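Local coordinates for Lactamase_B domain-containing protein (PDB 7EV5), which binds two zinc ions in a metallo-beta-lactamase fold and probably acts as a hydrolase with both B3 beta-lactamase and glyoxalase II-like character, at residues V25-G30 / V136-Q141; A65-F70 / T102-D107. All blocks are in the same frame, centred on the assembly; numbering follows the deposited sequence.

How the interactions relate
Interaction 1 lies in the core and ties sheet to sheet; interaction 2 lies at the surface and ties helix to loop, and their chemistry differs accordingly. In 25-30 / 136-141 one phenylalanine and one tyrosine meet between the two main beta sheets, with no hydrogen bond between the segments. In 65-70 / 102-107 much of what joins the elements is an alkyl chain lying over a guanidinium, together with a water shared by charged groups. The contacts are neighbours in space as well: Ile-26 CD1 of interaction 1 packs 3.6 Å from Val-66 CG1 of interaction 2. Helix 63-70 thus lies outside the sheet whose inner side carries Phe-27.

Interaction 1. Residues V25-G30 / V136-Q141; sequences VIFDPG and VSYYYQ
Phe-27 and Tyr-138 mark the closest approach of the two backbones, with Phe-27 CA and Tyr-138 CA 9.5 Å apart, a spacing for strands that face each other across a side-chain layer rather than share a sheet. Both residues send their side chains toward the opposite strand, and these two side chains make nearly all of the contact. Similar first torsions, near -60° (chi1 -63° in Phe-27), swing both rings into the layer between the strands. One corner of the phenyl ring does the touching: Phe-27 CE1 comes within 3.7 Å of Tyr-138 CD2 and 3.9 Å of Tyr-138 CG. Tyr-138 CG and CD2 lie at the edge of the phenylalanine ring, near its plane. The rings form an oblique pair, with centroids 5.6 Å apart and planes at 59° to each other. This is interior packing of the alpha-beta/beta-alpha sandwich of the metallo-beta-lactamase superfamily: strand 23-27 belongs to the N-terminal sheet and strand 136-140 to the C-terminal one. Phe-27 also stacks on Phe-147 of strand 145-149, so it meets the second sheet on two neighbouring strands. In return, the phenol of Tyr-138 crosses to the first sheet, its hydroxyl hydrogen-bonded to the carbonyl oxygen of Leu-52, just past strand 46-51, which satisfies a polar atom in a buried setting. Leu-52 lies two residues before the zinc ligand His-54, so this bond probably steadies the start of the metal-binding loop. Immediately after Phe-27 the strand gives way to loop at Asp-28, whose OD2 bonds both Thr-53 OG1 and ND1 of the zinc ligand His-59, making the aspartate a second-shell residue that probably helps fix the orientation of that imidazole.

Interaction 2. Residues A65-F70 / T102-D107; sequences AVRDTF and TAKPAD
Two long side chains, Arg-67 of the helix and Lys-104 of the loop, meet because one bends and the other runs straight. The arginine leaves its helix with CG opposite the backbone N (chi1 -179°) and turns at chi3 (68°), while the lysine, with CG beside its own N, is extended from CG to its end. The two chains pass at a slant, and Lys-104 CD settles over one face of the guanidinium, toward the rim, 4.0 Å from Arg-67 NH2. Apolar methylene rather than charge thus lies against the flat cation. Thr-102 CB approaches near the plane of the same group, at its NH1 edge. Beyond CD, a water joins the ionic ends: it accepts from Arg-67 NE at 2.9 Å and from Lys-104 NZ, and donates to Asp-68 OD1 at 2.7 Å. That carboxylate oxygen also forms a salt bridge with Arg-67 NH2, 3.0 Å away, the nitrogen coming to OD1 from above the carboxylate plane. The negative charge would be expected to ease the proximity of the two cations. On its other nitrogen, Arg-67 NH1 bridges to Asp-64, whose OD1 also receives the backbone N of Ala-103, so Asp-64, about one turn earlier on the helix, ties the loop backbone to the helix as well. Within the loop, Thr-102 OG1 donates to Lys-104 O at 2.8 Å. Because Arg-67 is modelled in two conformers, these details describe one of them. The site is a partly exposed seam of the metallo-beta-lactamase fold, where helix 63-70, soon after the zinc-binding His-54 to His-59 stretch, flanks the loop entering edge strand 108-110.

Interaction 1. Residues V25-G30 / V136-Q141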
loop_
_atom_site.group_PDB
_atom_site.type_symbol
_atom_site.label_atom_id
_atom_site.label_comp_id
_atom_site.label_asym_id
_atom_site.label_seq_id
_atom_site.Cartn_x
_atom_site.Cartn_y
_atom_site.Cartn_z
ATOM N N VAL A 25 3.404 10.422 6.354
ATOM C CA VAL A 25 2.930 9.872 5.086
ATOM C C VAL A 25 2.023 8.693 5.418
ATOM O O VAL A 25 2.382 7.844 6.241
ATOM C CB VAL A 25 4.113 9.430 4.196
ATOM C CG1 VAL A 25 3.629 8.894 2.851
ATOM C CG2 VAL A 25 5.057 10.599 3.964
ATOM N N ILE A 26 0.846 8.653 4.790
ATOM C CA ILE A 26 -0.166 7.632 5.048
ATOM C C ILE A 26 -0.185 6.674 3.867
ATOM O O ILE A 26 -0.253 7.121 2.718
ATOM C CB ILE A 26 -1.553 8.268 5.231
ATOM C CG1 ILE A 26 -1.562 9.251 6.413
ATOM C CG2 ILE A 26 -2.600 7.174 5.401
ATOM C CD1 ILE A 26 -2.849 10.077 6.518
ATOM N N PHE A 27 -0.140 5.366 4.142
ATOM C CA PHE A 27 -0.272 4.336 3.116
ATOM C C PHE A 27 -1.562 3.568 3.332
ATOM O O PHE A 27 -1.857 3.158 4.457
ATOM C CB PHE A 27 0.886 3.338 3.192
ATOM C CG PHE A 27 2.219 3.951 2.926
ATOM C CD1 PHE A 27 2.764 3.943 1.656
ATOM C CD2 PHE A 27 2.919 4.568 3.945
ATOM C CE1 PHE A 27 3.993 4.525 1.416
ATOM C CE2 PHE A 27 4.145 5.163 3.709
ATOM C CZ PHE A 27 4.684 5.132 2.446
ATOM N N ASP A 28 -2.312 3.365 2.254
ATOM C CA ASP A 28 -3.431 2.431 2.226
ATOM C C ASP A 28 -4.428 2.570 3.379
ATOM O O ASP A 28 -4.628 1.621 4.147
ATOM C CB ASP A 28 -2.928 0.993 2.144
ATOM C CG ASP A 28 -2.195 0.685 0.855
ATOM O OD1 ASP A 28 -2.006 1.587 0.015
ATOM O OD2 ASP A 28 -1.788 -0.487 0.674
ATOM N N PRO A 29 -5.064 3.734 3.534
ATOM C CA PRO A 29 -6.124 3.881 4.543
ATOM C C PRO A 29 -7.409 3.192 4.100
ATOM O O PRO A 29 -8.199 3.761 3.340
ATOM C CB PRO A 29 -6.286 5.402 4.640
ATOM C CG PRO A 29 -5.965 5.907 3.270
ATOM C CD PRO A 29 -4.949 4.930 2.681
ATOM N N GLY A 30 -7.608 1.959 4.567
ATOM C CA GLY A 30 -8.556 1.062 3.938
ATOM C C GLY A 30 -9.952 1.020 4.525
ATOM O O GLY A 30 -10.890 0.602 3.848
ATOM N N VAL A 136 2.154 -0.942 -6.775
ATOM C CA VAL A 136 3.481 -0.369 -6.636
ATOM C C VAL A 136 3.959 -0.589 -5.213
ATOM O O VAL A 136 3.179 -0.805 -4.281
ATOM C CB VAL A 136 3.576 1.125 -7.010
ATOM C CG1 VAL A 136 3.150 1.354 -8.458
ATOM C CG2 VAL A 136 2.758 1.963 -6.059
ATOM N N SER A 137 5.282 -0.599 -5.073
ATOM C CA SER A 137 5.946 -0.734 -3.778
ATOM C C SER A 137 6.828 0.479 -3.529
ATOM O O SER A 137 7.589 0.897 -4.413
ATOM C CB SER A 137 6.784 -2.007 -3.733
ATOM O OG SER A 137 5.950 -3.135 -3.920
ATOM N N TYR A 138 6.728 1.038 -2.331
ATOM C CA TYR A 138 7.444 2.256 -1.969
ATOM C C TYR A 138 8.552 1.888 -0.988
ATOM O O TYR A 138 8.273 1.473 0.142
ATOM C CB TYR A 138 6.495 3.250 -1.310
ATOM C CG TYR A 138 5.266 3.635 -2.121
ATOM C CD1 TYR A 138 5.314 4.686 -3.024
ATOM C CD2 TYR A 138 4.055 2.963 -1.963
ATOM C CE1 TYR A 138 4.205 5.067 -3.748
ATOM C CE2 TYR A 138 2.926 3.346 -2.674
ATOM C CZ TYR A 138 3.017 4.399 -3.570
ATOM O OH TYR A 138 1.920 4.796 -4.291
ATOM N N TYR A 139 9.802 2.037 -1.411
ATOM C CA TYR A 139 10.953 1.702 -0.580
ATOM C C TYR A 139 11.484 2.968 0.080
ATOM O O TYR A 139 11.857 3.927 -0.604
ATOM C CB TYR A 139 12.033 1.047 -1.437
ATOM C CG TYR A 139 13.337 0.762 -0.728
ATOM C CD1 TYR A 139 13.371 0.017 0.438
ATOM C CD2 TYR A 139 14.542 1.203 -1.258
ATOM C CE1 TYR A 139 14.575 -0.255 1.086
ATOM C CE2 TYR A 139 15.741 0.934 -0.627
ATOM C CZ TYR A 139 15.752 0.203 0.543
ATOM O OH TYR A 139 16.951 -0.064 1.164
ATOM N N TYR A 140 11.503 2.972 1.413
ATOM C CA TYR A 140 12.017 4.083 2.213
ATOM C C TYR A 140 13.378 3.662 2.755
ATOM O O TYR A 140 13.463 2.942 3.753
ATOM C CB TYR A 140 11.042 4.346 3.353
ATOM C CG TYR A 140 11.345 5.546 4.211
ATOM C CD1 TYR A 140 11.453 6.816 3.657
ATOM C CD2 TYR A 140 11.500 5.412 5.593
ATOM C CE1 TYR A 140 11.702 7.924 4.456
ATOM C CE2 TYR A 140 11.758 6.517 6.397
ATOM C CZ TYR A 140 11.856 7.765 5.816
ATOM O OH TYR A 140 12.107 8.874 6.596
ATOM N N GLN A 141 14.450 4.121 2.104
ATOM C CA GLN A 141 15.781 3.638 2.466
ATOM C C GLN A 141 16.189 4.092 3.867
ATOM O O GLN A 141 16.834 3.331 4.603
ATOM C CB GLN A 141 16.807 4.070 1.411
ATOM C CG GLN A 141 18.207 3.537 1.678
ATOM C CD GLN A 141 19.027 3.368 0.417
ATOM O OE1 GLN A 141 18.629 3.805 -0.663
ATOM N NE2 GLN A 141 20.188 2.730 0.548
#

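Interaction 2. Residues A65-F70 / T102-D107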
loop_
_atom_site.group_PDB
_atom_site.type_symbol
_atom_site.label_atom_id
_atom_site.label_comp_id
_atom_site.label_asym_id
_atom_site.label_seq_id
_atom_site.Cartn_x
_atom_site.Cartn_y
_atom_site.Cartn_z
ATOM N N ALA A 65 -12.382 10.246 3.602
ATOM C CA ALA A 65 -12.397 10.945 4.881
ATOM C C ALA A 65 -11.021 11.496 5.224
ATOM O O ALA A 65 -10.898 12.631 5.688
ATOM C CB ALA A 65 -12.902 10.015 5.981
ATOM N N VAL A 66 -9.970 10.714 4.994
ATOM C CA VAL A 66 -8.624 11.185 5.297
ATOM C C VAL A 66 -8.242 12.339 4.370
ATOM O O VAL A 66 -7.728 13.373 4.816
ATOM C CB VAL A 66 -7.622 10.015 5.230
ATOM C CG1 VAL A 66 -6.218 10.522 5.391
ATOM C CG2 VAL A 66 -7.929 8.995 6.321
ATOM N N ARG A 67 -8.498 12.181 3.068
ATOM C CA ARG A 67 -8.197 13.239 2.108
ATOM C C ARG A 67 -8.948 14.524 2.448
ATOM O O ARG A 67 -8.373 15.619 2.427
ATOM C CB ARG A 67 -8.553 12.749 0.702
ATOM C CG ARG A 67 -8.295 13.715 -0.427
ATOM C CD ARG A 67 -9.139 13.317 -1.640
ATOM N NE ARG A 67 -10.564 13.515 -1.381
ATOM C CZ ARG A 67 -11.499 12.581 -1.524
ATOM N NH1 ARG A 67 -11.182 11.362 -1.940
ATOM N NH2 ARG A 67 -12.765 12.868 -1.253
ATOM N N ASP A 68 -10.240 14.406 2.771
ATOM C CA ASP A 68 -11.050 15.587 3.067
ATOM C C ASP A 68 -10.618 16.247 4.371
ATOM O O ASP A 68 -10.541 17.479 4.454
ATOM C CB ASP A 68 -12.532 15.205 3.141
ATOM C CG ASP A 68 -13.131 14.858 1.779
ATOM O OD1 ASP A 68 -12.498 15.134 0.739
ATOM O OD2 ASP A 68 -14.259 14.314 1.760
ATOM N N THR A 69 -10.343 15.443 5.402
ATOM C CA THR A 69 -9.992 15.989 6.711
ATOM C C THR A 69 -8.690 16.776 6.663
ATOM O O THR A 69 -8.584 17.849 7.267
ATOM C CB THR A 69 -9.874 14.856 7.731
ATOM O OG1 THR A 69 -11.150 14.235 7.904
ATOM C CG2 THR A 69 -9.377 15.378 9.075
ATOM N N PHE A 70 -7.681 16.257 5.960
ATOM C CA PHE A 70 -6.343 16.822 6.010
ATOM C C PHE A 70 -5.949 17.611 4.769
ATOM O O PHE A 70 -4.868 18.215 4.763
ATOM C CB PHE A 70 -5.301 15.726 6.280
ATOM C CG PHE A 70 -5.447 15.068 7.622
ATOM C CD1 PHE A 70 -5.074 15.736 8.781
ATOM C CD2 PHE A 70 -5.949 13.780 7.725
ATOM C CE1 PHE A 70 -5.208 15.126 10.014
ATOM C CE2 PHE A 70 -6.087 13.168 8.952
ATOM C CZ PHE A 70 -5.721 13.842 10.100
ATOM N N THR A 102 -14.231 5.906 -3.731
ATOM C CA THR A 102 -13.989 7.310 -3.438
ATOM C C THR A 102 -14.948 8.163 -4.258
ATOM O O THR A 102 -15.614 7.687 -5.182
ATOM C CB THR A 102 -12.543 7.711 -3.753
ATOM O OG1 THR A 102 -12.338 7.651 -5.169
ATOM C CG2 THR A 102 -11.551 6.801 -3.039
ATOM N N ALA A 103 -15.017 9.445 -3.902
ATOM C CA ALA A 103 -15.862 10.395 -4.610
ATOM C C ALA A 103 -15.087 11.231 -5.620
ATOM O O ALA A 103 -15.700 11.976 -6.395
ATOM C CB ALA A 103 -16.576 11.316 -3.616
ATOM N N LYS A 104 -13.763 11.114 -5.638
ATOM C CA LYS A 104 -12.875 11.884 -6.491
ATOM C C LYS A 104 -11.750 10.969 -6.946
ATOM O O LYS A 104 -11.342 10.075 -6.195
ATOM C CB LYS A 104 -12.244 13.045 -5.702
ATOM C CG LYS A 104 -13.217 14.130 -5.259
ATOM C CD LYS A 104 -12.497 15.191 -4.438
ATOM C CE LYS A 104 -13.443 16.296 -3.990
ATOM N NZ LYS A 104 -12.738 17.377 -3.244
ATOM N N PRO A 105 -11.238 11.163 -8.160
ATOM C CA PRO A 105 -10.068 10.392 -8.607
ATOM C C PRO A 105 -8.816 10.813 -7.850
ATOM O O PRO A 105 -8.786 11.816 -7.130
ATOM C CB PRO A 105 -9.952 10.735 -10.096
ATOM C CG PRO A 105 -10.618 12.079 -10.239
ATOM C CD PRO A 105 -11.717 12.105 -9.193
ATOM N N ALA A 106 -7.759 10.023 -8.030
ATOM C CA ALA A 106 -6.468 10.380 -7.460
ATOM C C ALA A 106 -5.990 11.686 -8.076
ATOM O O ALA A 106 -6.274 11.983 -9.242
ATOM C CB ALA A 106 -5.440 9.279 -7.746
ATOM N N ASP A 107 -5.261 12.474 -7.289
ATOM C CA ASP A 107 -4.777 13.717 -7.875
ATOM C C ASP A 107 -3.319 13.661 -8.297
ATOM O O ASP A 107 -2.829 14.639 -8.879
ATOM C CB ASP A 107 -5.120 14.962 -7.039
ATOM C CG ASP A 107 -4.690 14.838 -5.604
ATOM O OD1 ASP A 107 -5.174 15.630 -4.767
ATOM O OD2 ASP A 107 -3.860 13.967 -5.322
HETATM O O HOH W 1 -10.855 16.346 -0.973
#